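Side-chain contacts in alpha-galactosidase (Lactobacillus brevis, PDB 3MI6), which probably hydrolyses terminal, non-reducing alpha-D-galactose residues from alpha-D-galactosides such as galactose oligosaccharides and galactomannans: residues Gln239-Asp242 and Glu243-Ala246; Asn306-Ser309 and Gln310-Ala313; Ile559-Gly562 and Thr563-Tyr567; Cys628-Gln631 and Leu632-Gly636; Ser700-Gly704 and Asp705-Asn709. All blocks are in the same frame, centred on the assembly; numbering follows the deposited sequence.

Contact 1: residues Gln239-Asp242 and Glu243-Ala246; sequences QTTD and EQGA
Thr240 lies over the backbone of Gln244 to Ala246, its methyl CG2 3.5 Å from Gly245 O and its hydroxyl reaching past the glycine. That hydroxyl, Thr240 OG1, gives a hydrogen bond to Ala246 O at 2.6 Å, approaching 31° out of the carbonyl plane. Gly245 comes next to that hydroxyl, with a positive phi. A side chain there would probably run into Thr240 OG1 and also into the carbonyl O of Gln244, which is consistent with a glycine at this position.

At the tip of the loop Thr241 works differently. Its OG1 stands between the backbone N and the carbonyl carbon (chi1 67°) and accepts Glu243 N at 3.0 Å. This is an ST turn, set in the hairpin connection between the antiparallel strands 233-236 and 247-252 of the N-terminal domain. Gln244 N adds a weak bond to the same hydroxyl, Thr241 OG1, at 3.4 Å. The backbone of Thr241 also closes the turn, its N meeting Gln244 O at 3.0 Å in a nearly straight bond (174°). The CG of Gln244 passes 4.2 Å from Thr241 OG1.

The two acids at the bend find their partners beyond the loop, Asp242 forming a salt bridge with Arg640 and Glu243 one with Lys685. Gln239 and Gln244 pack against the same two glutamines of the second subunit.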
# COMPACT_ATOMS: atom_id res chain seq x y z
N GLN D 239 -0.36 8.35 9.82
CA GLN D 239 -1.15 9.34 9.10
C GLN D 239 -0.67 10.76 9.27
O GLN D 239 -1.27 11.69 8.75
CB GLN D 239 -2.62 9.25 9.50
CG GLN D 239 -3.43 8.40 8.56
CD GLN D 239 -3.17 6.92 8.75
OE1 GLN D 239 -2.96 6.19 7.77
NE2 GLN D 239 -3.17 6.46 10.02
N THR D 240 0.40 10.93 10.02
CA THR D 240 1.00 12.25 10.12
C THR D 240 1.51 12.76 8.77
O THR D 240 2.06 12.01 7.97
CB THR D 240 2.14 12.23 11.12
OG1 THR D 240 1.62 11.90 12.40
CG2 THR D 240 2.80 13.61 11.18
N THR D 241 1.29 14.05 8.55
CA THR D 241 1.70 14.74 7.34
C THR D 241 2.35 16.08 7.72
O THR D 241 2.66 16.33 8.88
CB THR D 241 0.50 15.03 6.44
OG1 THR D 241 -0.35 15.97 7.09
CG2 THR D 241 -0.30 13.78 6.19
N ASP D 242 2.56 16.94 6.73
CA ASP D 242 3.14 18.23 6.99
C ASP D 242 2.11 19.14 7.61
O ASP D 242 2.47 20.19 8.17
CB ASP D 242 3.68 18.85 5.71
CG ASP D 242 5.07 18.38 5.39
OD1 ASP D 242 5.93 18.40 6.30
OD2 ASP D 242 5.32 17.99 4.23
N GLU D 243 0.84 18.74 7.54
CA GLU D 243 -0.24 19.59 8.03
C GLU D 243 -0.79 19.26 9.44
O GLU D 243 -1.25 20.17 10.14
CB GLU D 243 -1.38 19.62 7.02
CG GLU D 243 -1.00 20.20 5.68
CD GLU D 243 -1.96 19.78 4.57
OE1 GLU D 243 -2.82 20.61 4.19
OE2 GLU D 243 -1.87 18.61 4.09
N GLN D 244 -0.74 17.98 9.83
CA GLN D 244 -1.44 17.46 11.02
C GLN D 244 -0.76 16.20 11.55
O GLN D 244 -0.16 15.45 10.77
CB GLN D 244 -2.89 17.09 10.66
CG GLN D 244 -3.10 15.62 10.19
CD GLN D 244 -4.28 15.45 9.16
OE1 GLN D 244 -4.96 16.43 8.78
NE2 GLN D 244 -4.50 14.19 8.72
N GLY D 245 -0.85 15.96 12.86
CA GLY D 245 -0.44 14.67 13.42
C GLY D 245 0.88 14.56 14.18
O GLY D 245 1.79 15.39 14.05
N ALA D 246 0.98 13.47 14.95
CA ALA D 246 2.07 13.23 15.90
C ALA D 246 3.35 12.78 15.24
O ALA D 246 3.34 11.97 14.32
CB ALA D 246 1.66 12.18 16.90

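Contact 2: residues Asn306-Ser309 and Gln310-Ala313; sequences NQLS and QQMA
Asn306 O receives Gln310 N at 2.8 Å, the shortest of four successive i to i+4 bonds in this piece of helix, and the aliphatic part of Gln310 folds back beside the same carbonyl. Gln311 does likewise one step on. Its CG stands between the backbone N and the carbonyl carbon (chi1 64°), which lays it against the helix at 3.4 Å from Gln307 O and 3.5 Å from Leu308 O. From there the extended chain carries NE2 past Leu308 CD1, 4.1 Å away, to hydrogen bonds with Ser299 OG and Tyr300 O.

All of this lies in helix 305-319, which follows the long strand 290-301 in the chain and packs back against it. Leu308 and Met312, a selenomethionine, form the apolar ridge on that side. They run alongside each other pointing the same way, with Leu308 CG 3.9 Å from Met312 SE, and both touch Ser299.

Polar groups on other flanks of the helix look elsewhere for partners. Ser309 OG, in a buried position, bonds to Tyr565 O and Arg640 NH2, while Asn306 OD1 takes the backbone N of Arg640. The methyl of Ala313 rests on Pro568.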
# COMPACT_ATOMS: atom_id res chain seq x y z
N ASN D 306 5.32 20.30 9.47
CA ASN D 306 5.67 21.69 9.27
C ASN D 306 5.97 22.29 10.63
O ASN D 306 7.00 22.97 10.82
CB ASN D 306 4.56 22.46 8.57
CG ASN D 306 4.70 22.48 7.04
OD1 ASN D 306 5.79 22.66 6.47
ND2 ASN D 306 3.58 22.32 6.36
N GLN D 307 5.07 22.01 11.58
CA GLN D 307 5.19 22.53 12.93
C GLN D 307 6.48 22.05 13.57
O GLN D 307 7.21 22.83 14.18
CB GLN D 307 3.97 22.16 13.78
CG GLN D 307 4.05 22.60 15.25
CD GLN D 307 4.23 24.12 15.45
OE1 GLN D 307 5.03 24.56 16.30
NE2 GLN D 307 3.48 24.91 14.68
N LEU D 308 6.79 20.77 13.40
CA LEU D 308 8.04 20.22 13.89
C LEU D 308 9.25 20.95 13.31
O LEU D 308 10.17 21.30 14.03
CB LEU D 308 8.13 18.73 13.61
CG LEU D 308 9.36 18.05 14.21
CD1 LEU D 308 9.23 17.91 15.72
CD2 LEU D 308 9.54 16.70 13.57
N SER D 309 9.27 21.17 12.00
CA SER D 309 10.43 21.86 11.44
C SER D 309 10.49 23.28 11.93
O SER D 309 11.54 23.80 12.25
CB SER D 309 10.42 21.85 9.91
OG SER D 309 10.61 20.54 9.42
N GLN D 310 9.33 23.93 11.99
CA GLN D 310 9.28 25.34 12.37
C GLN D 310 9.86 25.62 13.76
O GLN D 310 10.70 26.51 13.91
CB GLN D 310 7.86 25.88 12.18
CG GLN D 310 7.48 25.94 10.72
CD GLN D 310 5.99 26.15 10.48
OE1 GLN D 310 5.58 26.40 9.35
NE2 GLN D 310 5.18 26.03 11.54
N GLN D 311 9.44 24.85 14.77
CA GLN D 311 9.89 25.05 16.14
C GLN D 311 11.35 24.69 16.26
O GLN D 311 12.15 25.50 16.70
CB GLN D 311 9.04 24.27 17.14
CG GLN D 311 9.10 22.74 17.04
CD GLN D 311 7.90 22.08 17.71
OE1 GLN D 311 6.81 22.65 17.76
NE2 GLN D 311 8.09 20.88 18.25
N MSE D 312 11.72 23.48 15.87
CA MSE D 312 13.12 23.13 15.82
C MSE D 312 13.96 24.22 15.16
O MSE D 312 15.08 24.48 15.60
CB MSE D 312 13.34 21.79 15.15
CG MSE D 312 13.21 20.64 16.13
SE MSE D 312 13.05 18.91 15.29
CE MSE D 312 14.26 17.87 16.41
N ALA D 313 13.41 24.88 14.14
CA ALA D 313 14.15 25.93 13.45
C ALA D 313 14.21 27.21 14.26
O ALA D 313 15.20 27.92 14.20
CB ALA D 313 13.56 26.20 12.08

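Contact 3: residues Ile559-Gly562 and Thr563-Tyr567; sequences IQFG and TSYGY
Thr563 OG1 turns back along the helix to Ile559 O in a hydroxyl-to-backbone bond of 2.8 Å, and the same carbonyl, Ile559 O, takes Thr563 N at 2.9 Å. The two donors come from opposite faces of the carbonyl plane, so one oxygen is gripped twice by one residue. With OG1 beside its own backbone N (chi1 -59°), Thr563 can reach one turn back in this way. Ser564 uses another rotation, OG lying between N and the carbonyl carbon (chi1 65°), and donates to Phe561 O, three residues back. These bonds keep two buried hydroxyls supplied with acceptors inside the helix, and each oxygen has a second, outside partner: Arg204 for Thr563 and Arg640 for Ser564.

Among backbone bonds, Ser564 N meets Gln560 O at 2.9 Å, whereas Tyr565 N goes to Gly562 O, a shorter i to i+3 step at 3.2 Å.

Apolar packing is carried by Phe561 and Tyr565, whose side chains slant across one another. Phe561 CD1 lies 3.9 Å from Tyr565 CE1, and Tyr565 OH is 3.6 Å from Phe561 CE1. Arg640 makes a cation-pi contact with the Tyr565 ring.

This is the helix of the beta-alpha-beta unit 544-546, 553-566, 572-576 in the (beta/alpha)8 barrel: Gln560 and Thr563 face strand 572-576, while Phe561 and Ser564 meet strand 637-640.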
# COMPACT_ATOMS: atom_id res chain seq x y z
N ILE D 559 16.25 18.55 -3.30
CA ILE D 559 17.26 18.66 -2.25
C ILE D 559 16.85 19.64 -1.14
O ILE D 559 16.98 19.35 0.04
CB ILE D 559 18.63 19.03 -2.82
CG1 ILE D 559 19.12 17.92 -3.75
CG2 ILE D 559 19.63 19.17 -1.70
CD1 ILE D 559 20.33 18.26 -4.60
N GLN D 560 16.33 20.80 -1.54
CA GLN D 560 15.87 21.80 -0.59
C GLN D 560 14.60 21.38 0.18
O GLN D 560 14.49 21.56 1.40
CB GLN D 560 15.71 23.15 -1.28
CG GLN D 560 17.04 23.69 -1.78
CD GLN D 560 16.92 25.00 -2.56
OE1 GLN D 560 17.74 25.29 -3.44
NE2 GLN D 560 15.90 25.79 -2.23
N PHE D 561 13.64 20.80 -0.54
CA PHE D 561 12.45 20.32 0.10
C PHE D 561 12.84 19.39 1.24
O PHE D 561 12.39 19.56 2.37
CB PHE D 561 11.57 19.58 -0.89
CG PHE D 561 10.12 19.56 -0.51
CD1 PHE D 561 9.60 18.50 0.20
CD2 PHE D 561 9.28 20.61 -0.85
CE1 PHE D 561 8.27 18.48 0.54
CE2 PHE D 561 7.96 20.59 -0.50
CZ PHE D 561 7.46 19.53 0.20
N GLY D 562 13.69 18.41 0.95
CA GLY D 562 14.12 17.47 1.97
C GLY D 562 14.92 18.13 3.08
O GLY D 562 14.68 17.88 4.27
N THR D 563 15.85 18.99 2.72
CA THR D 563 16.66 19.65 3.74
C THR D 563 15.78 20.41 4.75
O THR D 563 16.06 20.39 5.95
CB THR D 563 17.74 20.55 3.10
OG1 THR D 563 18.59 19.75 2.26
CG2 THR D 563 18.60 21.21 4.18
N SER D 564 14.71 21.05 4.27
CA SER D 564 13.84 21.87 5.13
C SER D 564 13.19 21.14 6.31
O SER D 564 12.85 21.76 7.32
CB SER D 564 12.77 22.59 4.31
OG SER D 564 11.89 21.66 3.71
N TYR D 565 13.02 19.82 6.20
CA TYR D 565 12.49 19.05 7.32
C TYR D 565 13.42 19.21 8.52
O TYR D 565 12.97 19.25 9.68
CB TYR D 565 12.34 17.57 6.93
CG TYR D 565 11.13 17.32 6.06
CD1 TYR D 565 11.24 17.29 4.66
CD2 TYR D 565 9.86 17.11 6.62
CE1 TYR D 565 10.10 17.07 3.84
CE2 TYR D 565 8.72 16.89 5.81
CZ TYR D 565 8.85 16.87 4.42
OH TYR D 565 7.73 16.65 3.63
N GLY D 566 14.71 19.32 8.25
CA GLY D 566 15.69 19.37 9.31
C GLY D 566 16.33 20.73 9.45
O GLY D 566 16.87 21.05 10.51
N TYR D 567 16.26 21.54 8.41
CA TYR D 567 17.01 22.78 8.40
C TYR D 567 16.28 23.93 7.69
O TYR D 567 15.86 23.80 6.55
CB TYR D 567 18.42 22.53 7.83
CG TYR D 567 19.10 21.28 8.39
CD1 TYR D 567 19.98 21.36 9.44
CD2 TYR D 567 18.85 20.03 7.85
CE1 TYR D 567 20.60 20.22 9.94
CE2 TYR D 567 19.45 18.90 8.34
CZ TYR D 567 20.32 18.99 9.38
OH TYR D 567 20.93 17.85 9.88

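Contact 4: residues Cys628-Gln631 and Leu632-Gly636; sequences CYRQ and LFQFG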
# COMPACT_ATOMS: atom_id res chain seq x y z
N CYS D 628 14.45 43.19 -1.80
CA CYS D 628 13.19 43.77 -1.32
C CYS D 628 12.57 42.84 -0.29
O CYS D 628 12.01 43.29 0.71
CB CYS D 628 12.23 43.98 -2.51
SG CYS D 628 10.67 44.99 -2.30
N TYR D 629 12.68 41.54 -0.50
CA TYR D 629 11.99 40.60 0.35
C TYR D 629 12.96 39.66 1.03
O TYR D 629 12.63 38.51 1.32
CB TYR D 629 10.98 39.79 -0.47
CG TYR D 629 9.79 40.58 -0.99
CD1 TYR D 629 8.72 40.88 -0.16
CD2 TYR D 629 9.74 41.01 -2.30
CE1 TYR D 629 7.64 41.60 -0.62
CE2 TYR D 629 8.66 41.73 -2.77
CZ TYR D 629 7.61 42.02 -1.92
OH TYR D 629 6.53 42.74 -2.37
N ARG D 630 14.16 40.15 1.32
CA ARG D 630 15.19 39.27 1.84
C ARG D 630 14.83 38.71 3.22
O ARG D 630 15.04 37.53 3.48
CB ARG D 630 16.55 39.96 1.86
CG ARG D 630 17.75 39.02 1.90
CD ARG D 630 18.88 39.70 2.61
NE ARG D 630 19.95 40.20 1.74
CZ ARG D 630 20.09 41.47 1.36
NH1 ARG D 630 19.21 42.39 1.74
NH2 ARG D 630 21.11 41.82 0.59
N GLN D 631 14.27 39.55 4.08
CA GLN D 631 13.91 39.15 5.44
C GLN D 631 12.87 38.02 5.42
O GLN D 631 12.92 37.07 6.22
CB GLN D 631 13.37 40.36 6.20
CG GLN D 631 13.19 40.16 7.70
CD GLN D 631 14.51 39.99 8.43
OE1 GLN D 631 15.55 40.43 7.95
NE2 GLN D 631 14.47 39.36 9.61
N LEU D 632 11.94 38.13 4.48
CA LEU D 632 10.88 37.15 4.30
C LEU D 632 11.46 35.81 3.80
O LEU D 632 11.20 34.75 4.37
CB LEU D 632 9.86 37.71 3.32
CG LEU D 632 8.58 36.92 3.08
CD1 LEU D 632 7.93 36.53 4.41
CD2 LEU D 632 7.60 37.71 2.22
N PHE D 633 12.25 35.89 2.74
CA PHE D 633 12.82 34.72 2.08
C PHE D 633 13.78 33.95 2.99
O PHE D 633 13.69 32.74 3.16
CB PHE D 633 13.56 35.16 0.82
CG PHE D 633 12.68 35.25 -0.40
CD1 PHE D 633 11.88 34.20 -0.79
CD2 PHE D 633 12.70 36.38 -1.19
CE1 PHE D 633 11.10 34.28 -1.91
CE2 PHE D 633 11.92 36.47 -2.32
CZ PHE D 633 11.12 35.42 -2.67
N GLN D 634 14.71 34.67 3.60
CA GLN D 634 15.69 34.04 4.47
C GLN D 634 15.16 33.62 5.85
O GLN D 634 15.53 32.56 6.32
CB GLN D 634 16.92 34.94 4.60
CG GLN D 634 17.65 35.16 3.28
CD GLN D 634 18.85 36.05 3.47
OE1 GLN D 634 19.02 36.62 4.55
NE2 GLN D 634 19.69 36.17 2.45
N PHE D 635 14.32 34.42 6.50
CA PHE D 635 13.95 34.12 7.90
C PHE D 635 12.47 33.88 8.18
O PHE D 635 12.10 33.47 9.29
CB PHE D 635 14.48 35.20 8.86
CG PHE D 635 15.93 35.48 8.71
CD1 PHE D 635 16.88 34.54 9.10
CD2 PHE D 635 16.36 36.69 8.17
CE1 PHE D 635 18.22 34.79 8.97
CE2 PHE D 635 17.71 36.95 8.03
CZ PHE D 635 18.65 36.00 8.43
N GLY D 636 11.63 34.12 7.17
CA GLY D 636 10.21 33.87 7.30
C GLY D 636 9.88 32.43 7.64
O GLY D 636 10.64 31.52 7.32
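Arg630 and Gln634 run side by side in the same direction, one helical turn apart. The amide of Gln634 lies against the aliphatic arm of the arginine, Gln634 CD and NE2 each 3.5 Å from Arg630 CG, and its plane is turned 65° from the guanidinium. The charged end travels on to salt bridges with Glu329 and Glu362. With an alanine at Gln634 the arginine arm would probably lose this flank, and Tyr626 OH and Arg330 O the amide nitrogen they bond to.

Tyr629, at the N-cap, opens the short helix 630-635, which follows helix 613-628 and leads into strand 637-640, joining the barrel to the C-terminal sheet. Tyr629 O accepts Phe633 N at 3.0 Å. Near this bond Tyr629 CB meets the Phe633 ring at Phe633 CD2, 3.9 Å away. The tyrosine side chain lies alongside Leu632, with Tyr629 CD1 4.1 Å from Leu632 CD2. Tyr629, Leu632 and Phe633 all touch Ile665 in strand 663-670.

On another flank Gln631 slants across Phe635, amide and ring planes 39° apart and Gln631 CD 3.8 Å from Phe635 CD2. A bend at chi2 (68°) brings the amide up to the ring.

Contact 5: residues Ser700-Gly704 and Asp705-Asn709; sequences STYYG and DELMN
The chain leaves strand 702-703 through Tyr703 and turns straight into helix 704-710, with Tyr703 O accepting Leu707 N at 3.2 Å and, weakly, Glu706 N. Tyr703 is the N-cap, and Glu706, three residues on, folds back over it: Glu706 OE2 takes Tyr703 N at 2.8 Å in a nearly straight bond (168°). This is the carboxylate half of a capping box, at the edge of the C-terminal antiparallel sheet.

Having CG beside the backbone N (chi1 -72°), Glu706 stretches back along the strand. The donor N stands well above the carboxylate plane, 62° out of it, while Glu706 OE2 itself lies in the plane of the Tyr703 ring at its edge, 3.5 Å from Tyr703 CD1. The other oxygen, Glu706 OE1, sits at the edge of the Tyr702 ring, 3.7 Å from Tyr702 CD2. Shortening Glu706 to an alanine would probably leave Tyr703 N without this acceptor and Gln43 of the second subunit, which also donates to OE2, without its mate.

The subunit contact continues at Tyr703, whose ring stacks on His41 of the second subunit, and at Asp705, whose OD1 bonds to that same histidine. On the strand side Tyr702 points its OH to Asp698 and crosses Leu707 at about a right angle, with Tyr702 CB 3.6 Å from Leu707 CG. At the next step Met708, a selenomethionine, curls its CE back to 3.5 Å from Gly704 O.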
# COMPACT_ATOMS: atom_id res chain seq x y z
N SER D 700 -8.64 41.75 -7.03
CA SER D 700 -9.54 41.26 -6.00
C SER D 700 -8.89 41.18 -4.62
O SER D 700 -7.68 41.14 -4.48
CB SER D 700 -10.10 39.88 -6.36
OG SER D 700 -10.94 39.94 -7.50
N THR D 701 -9.73 41.15 -3.60
CA THR D 701 -9.26 40.99 -2.24
C THR D 701 -9.81 39.69 -1.64
O THR D 701 -10.96 39.32 -1.86
CB THR D 701 -9.54 42.26 -1.40
OG1 THR D 701 -10.71 42.09 -0.58
CG2 THR D 701 -9.75 43.46 -2.32
N TYR D 702 -8.96 38.98 -0.91
CA TYR D 702 -9.30 37.66 -0.41
C TYR D 702 -9.08 37.60 1.10
O TYR D 702 -8.08 38.10 1.62
CB TYR D 702 -8.44 36.59 -1.09
CG TYR D 702 -8.54 36.57 -2.60
CD1 TYR D 702 -7.61 37.23 -3.38
CD2 TYR D 702 -9.57 35.90 -3.24
CE1 TYR D 702 -7.69 37.22 -4.76
CE2 TYR D 702 -9.66 35.88 -4.62
CZ TYR D 702 -8.72 36.54 -5.38
OH TYR D 702 -8.80 36.54 -6.75
N TYR D 703 -10.02 36.99 1.82
CA TYR D 703 -9.77 36.66 3.22
C TYR D 703 -8.84 35.45 3.33
O TYR D 703 -8.88 34.51 2.52
CB TYR D 703 -11.08 36.40 3.97
CG TYR D 703 -11.77 37.67 4.39
CD1 TYR D 703 -12.60 38.37 3.52
CD2 TYR D 703 -11.58 38.19 5.66
CE1 TYR D 703 -13.22 39.55 3.91
CE2 TYR D 703 -12.19 39.37 6.05
CZ TYR D 703 -13.01 40.03 5.18
OH TYR D 703 -13.61 41.19 5.61
N GLY D 704 -7.98 35.49 4.35
CA GLY D 704 -7.08 34.40 4.62
C GLY D 704 -7.77 33.06 4.47
O GLY D 704 -7.20 32.15 3.88
N ASP D 705 -9.00 32.93 4.97
CA ASP D 705 -9.65 31.62 4.92
C ASP D 705 -10.14 31.19 3.53
O ASP D 705 -10.29 29.99 3.28
CB ASP D 705 -10.72 31.44 6.01
CG ASP D 705 -11.88 32.42 5.90
OD1 ASP D 705 -11.91 33.29 5.00
OD2 ASP D 705 -12.79 32.32 6.75
N GLU D 706 -10.36 32.15 2.63
CA GLU D 706 -10.67 31.81 1.24
C GLU D 706 -9.43 31.15 0.67
O GLU D 706 -9.50 30.08 0.08
CB GLU D 706 -11.01 33.04 0.41
CG GLU D 706 -12.36 33.70 0.70
CD GLU D 706 -12.48 35.11 0.09
OE1 GLU D 706 -12.55 35.26 -1.16
OE2 GLU D 706 -12.49 36.08 0.88
N LEU D 707 -8.28 31.79 0.87
CA LEU D 707 -7.06 31.36 0.24
C LEU D 707 -6.55 30.04 0.79
O LEU D 707 -5.80 29.34 0.11
CB LEU D 707 -6.00 32.43 0.38
CG LEU D 707 -6.38 33.72 -0.35
CD1 LEU D 707 -5.33 34.79 -0.07
CD2 LEU D 707 -6.55 33.45 -1.85
N MSE D 708 -6.99 29.69 2.00
CA MSE D 708 -6.51 28.49 2.68
C MSE D 708 -7.45 27.29 2.62
O MSE D 708 -7.00 26.16 2.69
CB MSE D 708 -6.24 28.81 4.16
CG MSE D 708 -4.93 29.52 4.41
SE MSE D 708 -4.55 29.67 6.32
CE MSE D 708 -5.99 30.89 6.87
N ASN D 709 -8.75 27.54 2.51
CA ASN D 709 -9.75 26.48 2.59
C ASN D 709 -10.40 26.20 1.24
O ASN D 709 -10.77 25.05 0.94
CB ASN D 709 -10.84 26.89 3.58
CG ASN D 709 -10.34 27.03 5.00
OD1 ASN D 709 -9.38 26.37 5.41
ND2 ASN D 709 -11.00 27.88 5.78

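From the N terminus the contacts follow in series, none nested or crossing. Contact 1 closes a hairpin loop of the N-terminal domain; contact 2 lies within one helix, contact 3 at the end of another, contact 4 spans the break between helices 613-628 and 630-635, and contact 5 turns a strand into a helix. The first three meet: Asp242 O lies 3.1 Å from Asn306 N, Ser309 joins contact 2 to contact 3, and Asp242 OD2 bonds weakly to Tyr565 OH. Arg640 reaches all three, tying the loop and both helices to strand 637-640, into which contact 4 leads. Contact 5 stands apart in the C-terminal sheet but, like contact 1, touches the second subunit.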